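Histone deacetylase complex subunit SAP18 (Mus musculus, PDB 4A6Q) enhances SIN3-HDAC1-mediated transcriptional repression and serves as an auxiliary component of the splicing-dependent exon junction complex. Local coordinates at residues A[84-89]-A[108-113]. Residues are numbered along the deposited sequence; the frame is centred on the assembly and turned at random.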
# COMPACT_ATOMS: atom_id res chain seq x y z
N GLY A 84 5.59 -6.71 17.94
CA GLY A 84 4.38 -7.45 17.69
C GLY A 84 3.23 -6.67 17.08
O GLY A 84 2.23 -7.27 16.69
N THR A 85 3.34 -5.35 17.08
CA THR A 85 2.28 -4.52 16.49
C THR A 85 2.14 -4.90 15.02
O THR A 85 3.13 -5.04 14.32
CB THR A 85 2.64 -3.02 16.63
OG1 THR A 85 2.69 -2.70 18.03
CG2 THR A 85 1.55 -2.17 15.98
N HIS A 86 0.89 -5.04 14.56
CA HIS A 86 0.62 -5.55 13.22
C HIS A 86 0.13 -4.42 12.32
O HIS A 86 -0.72 -3.62 12.70
CB HIS A 86 -0.46 -6.63 13.34
CG HIS A 86 -0.74 -7.38 12.08
ND1 HIS A 86 -1.72 -7.01 11.18
CD2 HIS A 86 -0.24 -8.56 11.63
CE1 HIS A 86 -1.76 -7.90 10.19
NE2 HIS A 86 -0.89 -8.85 10.45
N PHE A 87 0.73 -4.34 11.14
CA PHE A 87 0.34 -3.34 10.15
C PHE A 87 -0.23 -4.00 8.91
O PHE A 87 0.49 -4.71 8.21
CB PHE A 87 1.57 -2.54 9.74
CG PHE A 87 2.22 -1.79 10.87
CD1 PHE A 87 3.10 -2.45 11.75
CD2 PHE A 87 1.98 -0.43 11.06
CE1 PHE A 87 3.73 -1.75 12.79
CE2 PHE A 87 2.60 0.27 12.08
CZ PHE A 87 3.46 -0.40 12.96
N ASN A 88 -1.52 -3.81 8.64
CA ASN A 88 -2.15 -4.43 7.50
C ASN A 88 -2.37 -3.40 6.41
O ASN A 88 -3.08 -2.43 6.62
CB ASN A 88 -3.51 -5.00 7.92
CG ASN A 88 -4.10 -5.95 6.90
OD1 ASN A 88 -4.55 -5.54 5.83
ND2 ASN A 88 -4.15 -7.22 7.26
N PHE A 89 -1.72 -3.59 5.27
CA PHE A 89 -1.77 -2.59 4.19
C PHE A 89 -2.79 -2.93 3.11
O PHE A 89 -2.89 -4.10 2.68
CB PHE A 89 -0.42 -2.53 3.46
CG PHE A 89 0.69 -1.85 4.22
CD1 PHE A 89 1.33 -2.49 5.28
CD2 PHE A 89 1.13 -0.58 3.83
CE1 PHE A 89 2.40 -1.87 5.95
CE2 PHE A 89 2.21 0.03 4.50
CZ PHE A 89 2.82 -0.61 5.55
N SER A 108 1.19 -7.45 4.95
CA SER A 108 1.31 -6.96 6.32
C SER A 108 2.72 -7.10 6.84
O SER A 108 3.52 -7.87 6.31
CB SER A 108 0.36 -7.67 7.28
OG SER A 108 0.66 -9.05 7.33
N THR A 109 3.00 -6.32 7.86
CA THR A 109 4.29 -6.38 8.54
C THR A 109 4.03 -6.34 10.05
O THR A 109 2.92 -6.07 10.51
CB THR A 109 5.18 -5.19 8.22
OG1 THR A 109 4.54 -3.99 8.64
CG2 THR A 109 5.52 -5.09 6.74
N MSE A 110 5.07 -6.62 10.84
CA MSE A 110 4.97 -6.61 12.27
C MSE A 110 6.21 -5.98 12.89
O MSE A 110 7.33 -6.28 12.47
CB MSE A 110 4.81 -8.03 12.76
CG MSE A 110 4.85 -8.14 14.22
SE MSE A 110 4.37 -9.91 14.65
CE MSE A 110 2.43 -9.75 14.41
N SER A 111 6.01 -5.11 13.86
CA SER A 111 7.13 -4.47 14.55
C SER A 111 8.06 -5.48 15.19
O SER A 111 7.62 -6.31 15.95
CB SER A 111 6.61 -3.54 15.63
OG SER A 111 6.04 -2.40 15.04
N GLY A 112 9.35 -5.38 14.87
CA GLY A 112 10.34 -6.23 15.54
C GLY A 112 10.41 -7.64 15.00
O GLY A 112 11.06 -8.50 15.59
N ARG A 113 9.73 -7.90 13.89
CA ARG A 113 9.69 -9.26 13.35
C ARG A 113 9.89 -9.22 11.84
O ARG A 113 9.35 -8.34 11.16
CB ARG A 113 8.39 -9.99 13.72
CG ARG A 113 8.40 -11.49 13.35
CD ARG A 113 7.14 -12.23 13.82
NE ARG A 113 7.06 -13.59 13.27
CZ ARG A 113 7.36 -14.70 13.94
NH1 ARG A 113 7.76 -14.63 15.21
NH2 ARG A 113 7.25 -15.89 13.35
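Phe87 and Thr109 face each other as a hydrogen-bonded antiparallel pair in the open end of the hairpin 86-94/101-110, which forms one side of the ubiquitin-like sheet. Phe87 N reaches Thr109 O at 2.9 Å, nearly straight at 177°, and Thr109 N returns a bond to Phe87 O. Beyond the strands the pairing continues as Ser111 N binds Thr85 O.

The tight side is the one turned to helix 66-76, where the flat, apolar Phe87 ring suits burial. Thr109 suits it by being small and branched: Thr109 OG1, set between backbone N and carbonyl carbon (chi1 61°), lies 3.5 Å from Phe87 CB and meets the Phe89 ring at its edge, while the residue also packs on Leu66 and Thr70. Ser111 is small enough to fit at the edge of the Phe87 ring; in one of its two conformers Ser111 OG lies in the ring plane, 3.3 Å from Phe87 CE1, and bonds to Ala80 O.

The other face, with His86, Asn88, Ser108 and selenomethionine Met110, is partly exposed. His86 swings CG away from its backbone N (chi1 -172°), laying its ring beside Ser108 CB and over Thr109 O. Losing the imidazole to an alanine here would probably leave Ser108 CB and the Met110 methyl less covered. Gly84 suits its positive phi, at which a CB would press on the preceding carbonyl O; Gly84 N binds Ser111 O at 2.9 Å.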